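Local atomic coordinates of amorpha-4,11-diene synthase (Artemisia annua, PDB entry 4GAX), a protein that probably catalyses the ionisation and cyclisation of farnesyl diphosphate to a sesquiterpene such as amorpha-4,11-diene or alpha-bisabolol. Residues A[317-322]-A[329-334]; A[388-393]-A[413-418]. All coordinates share one frame; numbering follows the deposited sequence.

Contact 1: A[317-322]-A[329-334]; sequences DIYDAY and KIFTEA
Between segments 317-322 and 329-334, on two successive helices, the nearest CA atoms are those of Tyr319 and Phe331, 9.7 Å apart, so long side chains must bridge the gap. Tyr319 does most of the bridging. With CG beside the backbone N (chi1 -82°), its ring reaches across and delivers the phenol to the second helix. There OH donates a hydrogen bond to OG1 of Thr332, 2.8 Å away, and the acceptor lies at the ring edge, near the ring plane. Thr332 OG1 is also bonded to the carbonyl of Leu328, one helical turn back; two bonds therefore grip this hydroxyl, one received from the tyrosine and one given to its own helix. Phe331, next to Thr332 in the sequence, comes to the same phenol oxygen. Swung anti to the backbone N (chi1 -169°), its ring brings CD2 to 3.4 Å from Tyr319 OH, which sits at the phenylalanine edge, in plane. The same carbon lies 3.8 Å from CE2 of Tyr319, an apolar touch rather than a stack, the two planes being inclined by about 68°. The phenol end is thus set between a polar partner and an aromatic edge. Tyr319 belongs to the sequence DDIYD, the aspartate-rich motif that binds magnesium in terpene synthases, and it looks into the protein while Asp320 of the same motif is exposed. Leu328 of helix 325-337 touches Tyr319, and helix 374-399 packs against both partners: Val388, Leu391 and Met392 meet Tyr319, and Met392 also reaches Thr332.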
ATOM      1  N   ASP A 317      20.380  -2.721   9.253  1.00 38.55           N
ATOM      2  CA  ASP A 317      21.727  -2.435   8.780  1.00 37.79           C
ATOM      3  C   ASP A 317      22.801  -2.776   9.812  1.00 49.23           C
ATOM      4  O   ASP A 317      23.983  -2.843   9.476  1.00 51.69           O
ATOM      5  CB  ASP A 317      21.845  -0.979   8.320  1.00 42.16           C
ATOM      6  CG  ASP A 317      21.104  -0.715   7.014  1.00 53.38           C
ATOM      7  OD1 ASP A 317      20.642  -1.693   6.378  1.00 53.30           O
ATOM      8  OD2 ASP A 317      20.999   0.469   6.616  1.00 51.86           O
ATOM      9  N   ILE A 318      22.396  -2.982  11.065  1.00 44.32           N
ATOM     10  CA  ILE A 318      23.321  -3.459  12.094  1.00 39.92           C
ATOM     11  C   ILE A 318      23.361  -4.985  12.080  1.00 41.80           C
ATOM     12  O   ILE A 318      24.413  -5.599  12.233  1.00 36.55           O
ATOM     13  CB  ILE A 318      22.908  -3.015  13.514  1.00 40.26           C
ATOM     14  CG1 ILE A 318      22.921  -1.493  13.643  1.00 40.15           C
ATOM     15  CG2 ILE A 318      23.848  -3.604  14.546  1.00 40.14           C
ATOM     16  CD1 ILE A 318      22.404  -0.991  14.987  1.00 35.30           C
ATOM     17  N   TYR A 319      22.204  -5.603  11.894  1.00 43.02           N
ATOM     18  CA  TYR A 319      22.138  -7.059  11.940  1.00 40.85           C
ATOM     19  C   TYR A 319      22.627  -7.717  10.659  1.00 51.00           C
ATOM     20  O   TYR A 319      23.181  -8.816  10.705  1.00 55.68           O
ATOM     21  CB  TYR A 319      20.722  -7.532  12.285  1.00 42.44           C
ATOM     22  CG  TYR A 319      20.449  -7.506  13.766  1.00 38.00           C
ATOM     23  CD1 TYR A 319      20.503  -8.671  14.522  1.00 37.18           C
ATOM     24  CD2 TYR A 319      20.171  -6.310  14.416  1.00 35.67           C
ATOM     25  CE1 TYR A 319      20.268  -8.647  15.893  1.00 34.85           C
ATOM     26  CE2 TYR A 319      19.934  -6.274  15.771  1.00 34.79           C
ATOM     27  CZ  TYR A 319      19.986  -7.440  16.507  1.00 31.31           C
ATOM     28  OH  TYR A 319      19.749  -7.391  17.862  1.00 31.86           O
ATOM     29  N   ASP A 320      22.433  -7.055   9.521  1.00 46.78           N
ATOM     30  CA  ASP A 320      22.799  -7.667   8.249  1.00 62.13           C
ATOM     31  C   ASP A 320      24.303  -7.854   8.146  1.00 69.58           C
ATOM     32  O   ASP A 320      24.805  -8.973   8.231  1.00 78.86           O
ATOM     33  CB  ASP A 320      22.291  -6.850   7.065  1.00 74.71           C
ATOM     34  CG  ASP A 320      22.274  -7.653   5.775  1.00 84.41           C
ATOM     35  OD1 ASP A 320      22.211  -7.050   4.680  1.00 87.80           O
ATOM     36  OD2 ASP A 320      22.323  -8.899   5.859  1.00 83.13           O
ATOM     37  N   ALA A 321      25.022  -6.754   7.958  1.00 69.17           N
ATOM     38  CA  ALA A 321      26.470  -6.819   7.867  1.00 75.77           C
ATOM     39  C   ALA A 321      27.118  -6.495   9.212  1.00 68.77           C
ATOM     40  O   ALA A 321      27.602  -7.379   9.920  1.00 76.75           O
ATOM     41  CB  ALA A 321      26.977  -5.865   6.785  1.00 82.86           C
ATOM     42  N   TYR A 322      27.067  -5.217   9.556  1.00 49.78           N
ATOM     43  CA  TYR A 322      27.839  -4.606  10.637  1.00 46.77           C
ATOM     44  C   TYR A 322      28.172  -5.389  11.920  1.00 48.34           C
ATOM     45  O   TYR A 322      29.345  -5.642  12.204  1.00 46.55           O
ATOM     46  CB  TYR A 322      27.222  -3.252  11.003  1.00 45.83           C
ATOM     47  CG  TYR A 322      28.281  -2.243  11.325  1.00 44.63           C
ATOM     48  CD1 TYR A 322      29.084  -1.719  10.320  1.00 45.38           C
ATOM     49  CD2 TYR A 322      28.518  -1.852  12.627  1.00 48.85           C
ATOM     50  CE1 TYR A 322      30.077  -0.814  10.604  1.00 40.35           C
ATOM     51  CE2 TYR A 322      29.507  -0.947  12.925  1.00 52.15           C
ATOM     52  CZ  TYR A 322      30.279  -0.430  11.910  1.00 50.35           C
ATOM     53  OH  TYR A 322      31.264   0.479  12.203  1.00 68.35           O
ATOM     54  N   LYS A 329      23.976 -10.197  20.072  1.00 42.63           N
ATOM     55  CA  LYS A 329      23.420 -10.857  21.252  1.00 46.60           C
ATOM     56  C   LYS A 329      23.105  -9.853  22.361  1.00 47.74           C
ATOM     57  O   LYS A 329      22.022  -9.890  22.953  1.00 46.06           O
ATOM     58  CB  LYS A 329      24.394 -11.919  21.786  1.00 50.60           C
ATOM     59  CG  LYS A 329      23.910 -12.604  23.052  1.00 55.10           C
ATOM     60  CD  LYS A 329      23.423 -14.022  22.779  1.00 60.51           C
ATOM     61  CE  LYS A 329      24.542 -15.046  22.968  1.00 69.71           C
ATOM     62  NZ  LYS A 329      24.433 -15.792  24.258  1.00 73.44           N
ATOM     63  N   ILE A 330      24.060  -8.967  22.642  1.00 42.04           N
ATOM     64  CA  ILE A 330      23.880  -7.919  23.645  1.00 33.97           C
ATOM     65  C   ILE A 330      22.771  -6.929  23.252  1.00 39.05           C
ATOM     66  O   ILE A 330      21.947  -6.535  24.083  1.00 41.04           O
ATOM     67  CB  ILE A 330      25.186  -7.135  23.866  1.00 36.62           C
ATOM     68  CG1 ILE A 330      26.283  -8.054  24.404  1.00 38.79           C
ATOM     69  CG2 ILE A 330      24.967  -5.993  24.837  1.00 41.85           C
ATOM     70  CD1 ILE A 330      27.647  -7.391  24.492  1.00 45.36           C
ATOM     71  N   PHE A 331      22.760  -6.509  21.993  1.00 36.42           N
ATOM     72  CA  PHE A 331      21.745  -5.556  21.544  1.00 38.89           C
ATOM     73  C   PHE A 331      20.337  -6.148  21.687  1.00 39.88           C
ATOM     74  O   PHE A 331      19.403  -5.458  22.109  1.00 40.02           O
ATOM     75  CB  PHE A 331      22.013  -5.103  20.101  1.00 28.50           C
ATOM     76  CG  PHE A 331      21.163  -3.933  19.659  1.00 32.36           C
ATOM     77  CD1 PHE A 331      21.544  -2.628  19.952  1.00 33.89           C
ATOM     78  CD2 PHE A 331      19.987  -4.139  18.953  1.00 31.12           C
ATOM     79  CE1 PHE A 331      20.756  -1.539  19.538  1.00 34.93           C
ATOM     80  CE2 PHE A 331      19.192  -3.052  18.533  1.00 30.25           C
ATOM     81  CZ  PHE A 331      19.584  -1.753  18.833  1.00 30.32           C
ATOM     82  N   THR A 332      20.199  -7.426  21.343  1.00 33.77           N
ATOM     83  CA  THR A 332      18.921  -8.126  21.458  1.00 35.95           C
ATOM     84  C   THR A 332      18.395  -8.162  22.900  1.00 39.05           C
ATOM     85  O   THR A 332      17.197  -7.986  23.127  1.00 37.34           O
ATOM     86  CB  THR A 332      19.027  -9.567  20.939  1.00 39.15           C
ATOM     87  OG1 THR A 332      19.432  -9.553  19.561  1.00 37.90           O
ATOM     88  CG2 THR A 332      17.681 -10.288  21.079  1.00 38.10           C
ATOM     89  N   GLU A 333      19.275  -8.397  23.870  1.00 37.41           N
ATOM     90  CA  GLU A 333      18.844  -8.415  25.270  1.00 42.86           C
ATOM     91  C   GLU A 333      18.460  -7.010  25.727  1.00 35.89           C
ATOM     92  O   GLU A 333      17.500  -6.833  26.486  1.00 38.56           O
ATOM     93  CB  GLU A 333      19.919  -9.019  26.185  1.00 54.83           C
ATOM     94  CG  GLU A 333      19.557  -9.000  27.668  1.00 69.36           C
ATOM     95  CD  GLU A 333      18.191  -9.616  27.959  1.00 81.68           C
ATOM     96  OE1 GLU A 333      17.888 -10.697  27.404  1.00 82.60           O
ATOM     97  OE2 GLU A 333      17.418  -9.018  28.744  1.00 85.62           O
ATOM     98  N   ALA A 334      19.206  -6.014  25.255  1.00 29.74           N
ATOM     99  CA  ALA A 334      18.868  -4.621  25.525  1.00 35.52           C
ATOM    100  C   ALA A 334      17.475  -4.280  24.980  1.00 27.11           C
ATOM    101  O   ALA A 334      16.720  -3.518  25.596  1.00 29.77           O
ATOM    102  CB  ALA A 334      19.910  -3.703  24.928  1.00 36.68           C
TER

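Contact 2: A[388-393]-A[413-418]; sequences VRNLMV and AVITGG
In the all-helical terpene synthase domain, helix 374-399 meets the last turn of helix 407-416, with Asn390 and Leu391 facing Ile415 and Thr416. The CA atoms of Leu391 and Thr416 are 6.0 Å apart, close enough for short side chains to touch backbone. With OG1 between the backbone N and the carbonyl carbon (chi1 66°), Thr416 directs CG2, anti to the carbonyl carbon, at the carbonyl O of Asn390, 3.7 Å away, while its CB meets Leu391 CD2 at 4.0 Å. OG1 itself bonds back to the carbonyl of Val412. Immediately beyond, Gly418 adopts a positive phi (90°) that ends helix 407-416 and serves as N-cap of helix 419-429, so the contact lies just before a break between consecutive helices. One residue earlier, Ile415 CD1 rests over a face of the Asn390 amide, 3.3 Å from ND2, and Ile415 CG2 packs against Asn390 CB at 3.7 Å. The amide is held by its own helix, ND2 bonding to the carbonyl of Asp386. With an alanine here, the Asp386 carbonyl would probably lose this side-chain donor and Ile415 CD1 the flat surface beneath it. Ile415 also touches Asp386 and, from helix 419-429, Asn420.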
ATOM      1  N   VAL A 388      13.158  -7.968  16.546  1.00 28.44           N
ATOM      2  CA  VAL A 388      14.590  -8.011  16.835  1.00 35.14           C
ATOM      3  C   VAL A 388      15.032  -9.426  17.213  1.00 36.50           C
ATOM      4  O   VAL A 388      16.096  -9.888  16.793  1.00 40.38           O
ATOM      5  CB  VAL A 388      14.962  -7.022  17.947  1.00 30.33           C
ATOM      6  CG1 VAL A 388      16.465  -6.926  18.101  1.00 27.59           C
ATOM      7  CG2 VAL A 388      14.365  -5.655  17.623  1.00 27.27           C
ATOM      8  N   ARG A 389      14.207 -10.094  18.014  1.00 29.37           N
ATOM      9  CA  ARG A 389      14.417 -11.480  18.418  1.00 40.59           C
ATOM     10  C   ARG A 389      14.710 -12.347  17.219  1.00 39.69           C
ATOM     11  O   ARG A 389      15.677 -13.103  17.205  1.00 34.73           O
ATOM     12  CB  ARG A 389      13.131 -12.010  19.034  1.00 50.76           C
ATOM     13  CG  ARG A 389      13.246 -12.496  20.437  1.00 54.27           C
ATOM     14  CD  ARG A 389      11.865 -12.804  20.949  1.00 47.71           C
ATOM     15  NE  ARG A 389      11.499 -11.943  22.068  1.00 41.47           N
ATOM     16  CZ  ARG A 389      10.266 -11.515  22.304  1.00 45.10           C
ATOM     17  NH1 ARG A 389       9.275 -11.860  21.480  1.00 36.45           N
ATOM     18  NH2 ARG A 389      10.029 -10.743  23.363  1.00 42.85           N
ATOM     19  N   ASN A 390      13.859 -12.243  16.205  1.00 31.20           N
ATOM     20  CA  ASN A 390      13.995 -13.119  15.047  1.00 35.29           C
ATOM     21  C   ASN A 390      15.157 -12.711  14.144  1.00 37.65           C
ATOM     22  O   ASN A 390      15.715 -13.550  13.434  1.00 40.01           O
ATOM     23  CB  ASN A 390      12.672 -13.249  14.286  1.00 38.21           C
ATOM     24  CG  ASN A 390      11.672 -14.128  15.024  1.00 47.56           C
ATOM     25  OD1 ASN A 390      11.671 -15.355  14.876  1.00 51.87           O
ATOM     26  ND2 ASN A 390      10.823 -13.504  15.833  1.00 40.58           N
ATOM     27  N   LEU A 391      15.525 -11.431  14.177  1.00 29.08           N
ATOM     28  CA  LEU A 391      16.783 -11.023  13.557  1.00 35.32           C
ATOM     29  C   LEU A 391      17.937 -11.747  14.255  1.00 34.59           C
ATOM     30  O   LEU A 391      18.903 -12.152  13.608  1.00 37.90           O
ATOM     31  CB  LEU A 391      16.981  -9.504  13.611  1.00 42.07           C
ATOM     32  CG  LEU A 391      16.157  -8.655  12.633  1.00 39.02           C
ATOM     33  CD1 LEU A 391      16.411  -7.172  12.851  1.00 38.13           C
ATOM     34  CD2 LEU A 391      16.453  -9.034  11.181  1.00 43.58           C
ATOM     35  N   MET A 392      17.823 -11.939  15.571  1.00 34.37           N
ATOM     36  CA  MET A 392      18.878 -12.612  16.336  1.00 34.06           C
ATOM     37  C   MET A 392      18.827 -14.121  16.127  1.00 41.47           C
ATOM     38  O   MET A 392      19.844 -14.814  16.274  1.00 38.29           O
ATOM     39  CB  MET A 392      18.780 -12.291  17.824  1.00 41.88           C
ATOM     40  CG  MET A 392      20.003 -12.743  18.616  1.00 50.45           C
ATOM     41  SD  MET A 392      21.497 -11.907  18.035  1.00 45.07           S
ATOM     42  CE  MET A 392      22.677 -13.258  18.056  1.00 56.64           C
ATOM     43  N   VAL A 393      17.643 -14.627  15.791  1.00 46.52           N
ATOM     44  CA  VAL A 393      17.498 -16.035  15.442  1.00 51.24           C
ATOM     45  C   VAL A 393      18.416 -16.369  14.274  1.00 55.40           C
ATOM     46  O   VAL A 393      19.208 -17.317  14.346  1.00 58.88           O
ATOM     47  CB  VAL A 393      16.042 -16.395  15.070  1.00 49.83           C
ATOM     48  CG1 VAL A 393      15.994 -17.664  14.211  1.00 49.40           C
ATOM     49  CG2 VAL A 393      15.195 -16.555  16.323  1.00 53.02           C
ATOM     50  N   ALA A 413      10.904 -15.177   8.089  1.00 67.75           N
ATOM     51  CA  ALA A 413      10.946 -13.997   7.231  1.00 71.57           C
ATOM     52  C   ALA A 413       9.610 -13.258   7.196  1.00 66.98           C
ATOM     53  O   ALA A 413       9.512 -12.161   6.638  1.00 63.71           O
ATOM     54  CB  ALA A 413      11.380 -14.377   5.824  1.00 77.75           C
ATOM     55  N   VAL A 414       8.573 -13.862   7.772  1.00 66.55           N
ATOM     56  CA  VAL A 414       7.304 -13.160   7.930  1.00 51.64           C
ATOM     57  C   VAL A 414       7.533 -12.083   8.976  1.00 48.81           C
ATOM     58  O   VAL A 414       7.006 -10.971   8.883  1.00 46.35           O
ATOM     59  CB  VAL A 414       6.177 -14.099   8.401  1.00 47.27           C
ATOM     60  CG1 VAL A 414       4.968 -13.297   8.874  1.00 39.37           C
ATOM     61  CG2 VAL A 414       5.780 -15.051   7.286  1.00 54.26           C
ATOM     62  N   ILE A 415       8.341 -12.435   9.969  1.00 40.86           N
ATOM     63  CA  ILE A 415       8.685 -11.526  11.046  1.00 39.44           C
ATOM     64  C   ILE A 415       9.789 -10.551  10.624  1.00 40.38           C
ATOM     65  O   ILE A 415       9.596  -9.338  10.653  1.00 39.23           O
ATOM     66  CB  ILE A 415       9.116 -12.304  12.303  1.00 39.60           C
ATOM     67  CG1 ILE A 415       7.941 -13.142  12.824  1.00 40.92           C
ATOM     68  CG2 ILE A 415       9.620 -11.350  13.378  1.00 31.19           C
ATOM     69  CD1 ILE A 415       8.348 -14.242  13.788  1.00 46.87           C
ATOM     70  N   THR A 416      10.937 -11.076  10.209  1.00 42.96           N
ATOM     71  CA  THR A 416      12.081 -10.216   9.902  1.00 45.80           C
ATOM     72  C   THR A 416      11.872  -9.330   8.685  1.00 39.50           C
ATOM     73  O   THR A 416      12.621  -8.372   8.480  1.00 40.70           O
ATOM     74  CB  THR A 416      13.372 -11.024   9.688  1.00 51.33           C
ATOM     75  OG1 THR A 416      13.236 -11.834   8.512  1.00 47.32           O
ATOM     76  CG2 THR A 416      13.665 -11.898  10.900  1.00 54.29           C
ATOM     77  N   GLY A 417      10.864  -9.647   7.876  1.00 41.00           N
ATOM     78  CA  GLY A 417      10.550  -8.841   6.711  1.00 32.32           C
ATOM     79  C   GLY A 417       9.667  -7.661   7.085  1.00 33.79           C
ATOM     80  O   GLY A 417       9.374  -6.802   6.245  1.00 41.17           O
ATOM     81  N   GLY A 418       9.229  -7.628   8.342  1.00 37.95           N
ATOM     82  CA  GLY A 418       8.471  -6.496   8.858  1.00 38.67           C
ATOM     83  C   GLY A 418       6.953  -6.536   8.722  1.00 32.16           C
ATOM     84  O   GLY A 418       6.284  -5.560   9.072  1.00 30.51           O
TER

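Helix 374-399 is common ground: contact 2 has one of its segments on this helix, whereas contact 1 is packed against by it. Val388 CG1 comes within 3.3 Å of Tyr319 OH, and Met392 CB lies equally near Thr332 OG1. Leu391 joins the two, its CB packing on Tyr319 CD1 while its far end serves contact 2. The centres of contacts 1 and 2 are about 12 Å apart. Contact 1, though farther from the centre of the chain, is the more buried, and a tyrosine-to-threonine hydrogen bond crosses it beside a phenylalanine edge. Contact 2 is partly buried and crossed by van der Waals touches alone, Asn390 ND2 and Thr416 OG1 being bonded back to carbonyls of their own helices.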